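PDB 3HN2: 2-dehydropantoate 2-reductase from Geobacter metallireducens, which probably catalyses the NADPH-dependent reduction of ketopantoate to pantoic acid, a step on the pathway to pantothenate. Local coordinates for residues Y17-E26 with A164-D172. Residues are numbered along the deposited sequence; the frame is centred on the assembly and turned at random.
Sequences YGALLQRSGE and AMFRQAGVD
A169 sets its methyl against the last turn of the facing helix, its CB 3.6 Å from L20 O and 3.3 Å from S24 OG. A side chain this small lets the two backbones come close: the CA atoms of S24 and A169 are 5.4 Å apart. The S24 hydroxyl lies between its own backbone N and carbonyl carbon (chi1 53°), turned back to its own helix end, where OG can give its one proton to either L20 O or L21 O. No hydrogen bond joins the two segments.

Apolar packing does the rest. Branched V171 and L21 each offer two methyls to two partners. V171 CG2 meets L20 CD1 at 3.9 Å, while CG1 reaches the Y17 ring obliquely at CE1. L21 CD2 lies 3.8 Å from M165 SD, and CD1 approaches F166 CE1 obliquely. The unbranched M165 chain serves two neighbours: chi1 of -176° carries CG to the carboxylate carbon of E26, and SD beyond it meets L21.

At G170, positive phi (92°) suits glycine and closes helix 157-168 in a Schellman motif, with V171 N bonded to F166 O and G170 N to R167 O.

Two helix C-termini of the Rossmann-type domain thus pack together. Y17, F166 and V171 all rest on I146 of strand 142-150, Y17 OH hydrogen-bonds G144 O, and L21 touches V28 of strand 28-31.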
ATOM      1  N   TYR A  17       8.755  18.927   0.437  1.00 46.14           N
ATOM      2  CA  TYR A  17       8.110  19.578  -0.700  1.00 50.38           C
ATOM      3  C   TYR A  17       8.840  20.835  -1.152  1.00 48.09           C
ATOM      4  O   TYR A  17       8.959  21.084  -2.350  1.00 50.90           O
ATOM      5  CB  TYR A  17       6.636  19.869  -0.409  1.00 48.72           C
ATOM      6  CG  TYR A  17       5.768  18.632  -0.401  1.00 51.84           C
ATOM      7  CD1 TYR A  17       5.892  17.658  -1.393  1.00 48.06           C
ATOM      8  CD2 TYR A  17       4.816  18.439   0.594  1.00 56.99           C
ATOM      9  CE1 TYR A  17       5.094  16.516  -1.384  1.00 50.14           C
ATOM     10  CE2 TYR A  17       4.012  17.307   0.611  1.00 54.54           C
ATOM     11  CZ  TYR A  17       4.153  16.353  -0.380  1.00 55.06           C
ATOM     12  OH  TYR A  17       3.351  15.237  -0.354  1.00 61.31           O
ATOM     13  N   GLY A  18       9.348  21.603  -0.195  1.00 49.29           N
ATOM     14  CA  GLY A  18      10.123  22.805  -0.498  1.00 54.85           C
ATOM     15  C   GLY A  18      11.442  22.504  -1.184  1.00 54.31           C
ATOM     16  O   GLY A  18      11.877  23.257  -2.061  1.00 58.19           O
ATOM     17  N   ALA A  19      12.074  21.402  -0.783  1.00 52.18           N
ATOM     18  CA  ALA A  19      13.327  20.955  -1.387  1.00 51.86           C
ATOM     19  C   ALA A  19      13.119  20.487  -2.817  1.00 52.35           C
ATOM     20  O   ALA A  19      13.970  20.721  -3.669  1.00 57.73           O
ATOM     21  CB  ALA A  19      13.961  19.856  -0.563  1.00 50.05           C
ATOM     22  N   LEU A  20      11.985  19.836  -3.073  1.00 51.44           N
ATOM     23  CA  LEU A  20      11.633  19.419  -4.425  1.00 55.12           C
ATOM     24  C   LEU A  20      11.247  20.622  -5.284  1.00 57.58           C
ATOM     25  O   LEU A  20      11.533  20.650  -6.485  1.00 62.27           O
ATOM     26  CB  LEU A  20      10.502  18.386  -4.416  1.00 51.80           C
ATOM     27  CG  LEU A  20      10.744  16.987  -3.832  1.00 61.52           C
ATOM     28  CD1 LEU A  20       9.471  16.176  -3.941  1.00 68.27           C
ATOM     29  CD2 LEU A  20      11.900  16.245  -4.494  1.00 53.68           C
ATOM     30  N   LEU A  21      10.609  21.611  -4.658  1.00 57.78           N
ATOM     31  CA  LEU A  21      10.216  22.837  -5.352  1.00 56.79           C
ATOM     32  C   LEU A  21      11.403  23.651  -5.868  1.00 58.07           C
ATOM     33  O   LEU A  21      11.411  24.035  -7.036  1.00 63.75           O
ATOM     34  CB  LEU A  21       9.285  23.696  -4.492  1.00 52.41           C
ATOM     35  CG  LEU A  21       7.805  23.291  -4.479  1.00 58.44           C
ATOM     36  CD1 LEU A  21       7.111  23.842  -3.242  1.00 62.35           C
ATOM     37  CD2 LEU A  21       7.063  23.713  -5.750  1.00 60.06           C
ATOM     38  N   GLN A  22      12.415  23.887  -5.032  1.00 56.68           N
ATOM     39  CA  GLN A  22      13.599  24.621  -5.500  1.00 59.10           C
ATOM     40  C   GLN A  22      14.543  23.784  -6.371  1.00 56.72           C
ATOM     41  O   GLN A  22      15.292  24.344  -7.172  1.00 57.61           O
ATOM     42  CB  GLN A  22      14.355  25.316  -4.356  1.00 61.57           C
ATOM     43  CG  GLN A  22      15.394  24.480  -3.632  1.00 60.79           C
ATOM     44  CD  GLN A  22      16.335  25.322  -2.783  1.00 60.23           C
ATOM     45  OE1 GLN A  22      17.543  25.325  -3.003  1.00 65.78           O
ATOM     46  NE2 GLN A  22      15.783  26.043  -1.813  1.00 61.37           N
ATOM     47  N   ARG A  23      14.489  22.456  -6.225  1.00 55.87           N
ATOM     48  CA  ARG A  23      15.288  21.544  -7.054  1.00 53.48           C
ATOM     49  C   ARG A  23      14.891  21.658  -8.521  1.00 54.80           C
ATOM     50  O   ARG A  23      15.718  21.457  -9.405  1.00 57.87           O
ATOM     51  CB  ARG A  23      15.139  20.099  -6.577  1.00 56.79           C
ATOM     52  CG  ARG A  23      16.301  19.176  -6.934  1.00 57.06           C
ATOM     53  CD  ARG A  23      15.997  18.286  -8.133  1.00 62.93           C
ATOM     54  NE  ARG A  23      14.903  17.348  -7.876  1.00 78.93           N
ATOM     55  CZ  ARG A  23      15.052  16.124  -7.375  1.00 77.71           C
ATOM     56  NH1 ARG A  23      13.988  15.354  -7.184  1.00 66.76           N
ATOM     57  NH2 ARG A  23      16.259  15.666  -7.062  1.00 77.69           N
ATOM     58  N   SER A  24      13.624  21.992  -8.762  1.00 58.84           N
ATOM     59  CA  SER A  24      13.125  22.287 -10.103  1.00 57.64           C
ATOM     60  C   SER A  24      13.059  23.799 -10.378  1.00 59.31           C
ATOM     61  O   SER A  24      12.356  24.249 -11.287  1.00 60.51           O
ATOM     62  CB  SER A  24      11.760  21.639 -10.312  1.00 56.43           C
ATOM     63  OG  SER A  24      10.881  22.010  -9.273  1.00 49.09           O
ATOM     64  N   GLY A  25      13.794  24.574  -9.588  1.00 60.60           N
ATOM     65  CA  GLY A  25      13.994  25.991  -9.867  1.00 67.59           C
ATOM     66  C   GLY A  25      12.824  26.883  -9.513  1.00 69.81           C
ATOM     67  O   GLY A  25      12.255  27.553 -10.377  1.00 68.42           O
ATOM     68  N   GLU A  26      12.464  26.882  -8.235  1.00 71.59           N
ATOM     69  CA  GLU A  26      11.468  27.805  -7.725  1.00 73.04           C
ATOM     70  C   GLU A  26      12.134  28.609  -6.621  1.00 74.42           C
ATOM     71  O   GLU A  26      13.015  28.099  -5.919  1.00 75.29           O
ATOM     72  CB  GLU A  26      10.254  27.048  -7.192  1.00 73.38           C
ATOM     73  CG  GLU A  26       8.915  27.537  -7.731  1.00 79.87           C
ATOM     74  CD  GLU A  26       8.623  27.077  -9.155  1.00 82.97           C
ATOM     75  OE1 GLU A  26       8.013  27.853  -9.923  1.00 79.45           O
ATOM     76  OE2 GLU A  26       8.995  25.937  -9.508  1.00 94.85           O
ATOM     77  N   ALA A 164       0.269  22.017 -11.881  1.00 55.33           N
ATOM     78  CA  ALA A 164       1.339  21.948 -12.877  1.00 50.94           C
ATOM     79  C   ALA A 164       2.699  22.161 -12.226  1.00 51.92           C
ATOM     80  O   ALA A 164       3.644  21.416 -12.497  1.00 58.90           O
ATOM     81  CB  ALA A 164       1.110  22.972 -13.982  1.00 44.12           C
ATOM     82  N   MET A 165       2.771  23.168 -11.354  1.00 45.89           N
ATOM     83  CA  MET A 165       3.984  23.512 -10.612  1.00 45.09           C
ATOM     84  C   MET A 165       4.522  22.337  -9.782  1.00 41.07           C
ATOM     85  O   MET A 165       5.729  22.092  -9.771  1.00 39.95           O
ATOM     86  CB  MET A 165       3.726  24.733  -9.718  1.00 39.64           C
ATOM     87  CG  MET A 165       4.943  25.239  -8.970  1.00 28.68           C
ATOM     88  SD  MET A 165       4.486  26.027  -7.423  1.00 53.79           S
ATOM     89  CE  MET A 165       4.196  27.710  -7.986  1.00 62.77           C
ATOM     90  N   PHE A 166       3.627  21.619  -9.104  1.00 41.70           N
ATOM     91  CA  PHE A 166       4.018  20.414  -8.356  1.00 51.79           C
ATOM     92  C   PHE A 166       4.447  19.255  -9.249  1.00 46.83           C
ATOM     93  O   PHE A 166       5.444  18.605  -8.962  1.00 47.47           O
ATOM     94  CB  PHE A 166       2.914  19.949  -7.409  1.00 52.78           C
ATOM     95  CG  PHE A 166       2.883  20.686  -6.104  1.00 54.08           C
ATOM     96  CD1 PHE A 166       3.874  20.481  -5.151  1.00 43.17           C
ATOM     97  CD2 PHE A 166       1.852  21.573  -5.820  1.00 41.69           C
ATOM     98  CE1 PHE A 166       3.848  21.155  -3.938  1.00 51.10           C
ATOM     99  CE2 PHE A 166       1.814  22.249  -4.611  1.00 59.62           C
ATOM    100  CZ  PHE A 166       2.813  22.039  -3.665  1.00 53.89           C
ATOM    101  N   ARG A 167       3.691  19.008 -10.321  1.00 50.53           N
ATOM    102  CA  ARG A 167       3.990  17.932 -11.280  1.00 46.39           C
ATOM    103  C   ARG A 167       5.324  18.127 -11.997  1.00 54.10           C
ATOM    104  O   ARG A 167       6.026  17.154 -12.277  1.00 61.92           O
ATOM    105  CB  ARG A 167       2.857  17.760 -12.295  1.00 41.21           C
ATOM    106  CG  ARG A 167       1.613  17.063 -11.741  1.00 43.61           C
ATOM    107  CD  ARG A 167       0.611  16.705 -12.842  1.00 43.57           C
ATOM    108  NE  ARG A 167       0.058  17.888 -13.507  1.00 41.13           N
ATOM    109  CZ  ARG A 167      -1.158  18.390 -13.294  1.00 55.35           C
ATOM    110  NH1 ARG A 167      -1.551  19.474 -13.954  1.00 67.80           N
ATOM    111  NH2 ARG A 167      -1.987  17.820 -12.430  1.00 46.73           N
ATOM    112  N   GLN A 168       5.665  19.388 -12.275  1.00 59.68           N
ATOM    113  CA  GLN A 168       6.979  19.775 -12.800  1.00 58.32           C
ATOM    114  C   GLN A 168       8.116  19.421 -11.843  1.00 55.97           C
ATOM    115  O   GLN A 168       9.234  19.129 -12.275  1.00 55.56           O
ATOM    116  CB  GLN A 168       7.015  21.279 -13.075  1.00 61.73           C
ATOM    117  CG  GLN A 168       6.410  21.697 -14.407  1.00 80.98           C
ATOM    118  CD  GLN A 168       7.356  21.482 -15.572  1.00 92.88           C
ATOM    119  OE1 GLN A 168       8.514  21.903 -15.532  1.00100.67           O
ATOM    120  NE2 GLN A 168       6.866  20.828 -16.620  1.00 91.08           N
ATOM    121  N   ALA A 169       7.814  19.452 -10.547  1.00 54.18           N
ATOM    122  CA  ALA A 169       8.786  19.177  -9.498  1.00 48.65           C
ATOM    123  C   ALA A 169       8.864  17.689  -9.166  1.00 44.38           C
ATOM    124  O   ALA A 169       9.656  17.287  -8.321  1.00 40.90           O
ATOM    125  CB  ALA A 169       8.454  19.988  -8.251  1.00 47.09           C
ATOM    126  N   GLY A 170       8.043  16.882  -9.833  1.00 48.32           N
ATOM    127  CA  GLY A 170       8.067  15.431  -9.653  1.00 53.28           C
ATOM    128  C   GLY A 170       7.113  14.928  -8.588  1.00 58.67           C
ATOM    129  O   GLY A 170       7.241  13.792  -8.116  1.00 54.28           O
ATOM    130  N   VAL A 171       6.162  15.781  -8.204  1.00 57.35           N
ATOM    131  CA  VAL A 171       5.121  15.418  -7.246  1.00 56.74           C
ATOM    132  C   VAL A 171       3.871  15.015  -8.022  1.00 55.27           C
ATOM    133  O   VAL A 171       3.388  15.776  -8.864  1.00 55.68           O
ATOM    134  CB  VAL A 171       4.802  16.586  -6.262  1.00 58.67           C
ATOM    135  CG1 VAL A 171       3.766  16.167  -5.215  1.00 47.26           C
ATOM    136  CG2 VAL A 171       6.069  17.072  -5.573  1.00 62.94           C
ATOM    137  N   ASP A 172       3.365  13.813  -7.753  1.00 45.05           N
ATOM    138  CA  ASP A 172       2.134  13.335  -8.377  1.00 43.22           C
ATOM    139  C   ASP A 172       0.959  14.141  -7.824  1.00 44.66           C
ATOM    140  O   ASP A 172       0.504  13.915  -6.707  1.00 41.74           O
ATOM    141  CB  ASP A 172       1.956  11.834  -8.122  1.00 38.45           C
ATOM    142  CG  ASP A 172       0.782  11.248  -8.876  1.00 39.09           C
ATOM    143  OD1 ASP A 172      -0.167  10.781  -8.216  1.00 45.66           O
ATOM    144  OD2 ASP A 172       0.803  11.245 -10.127  1.00 53.01           O
TER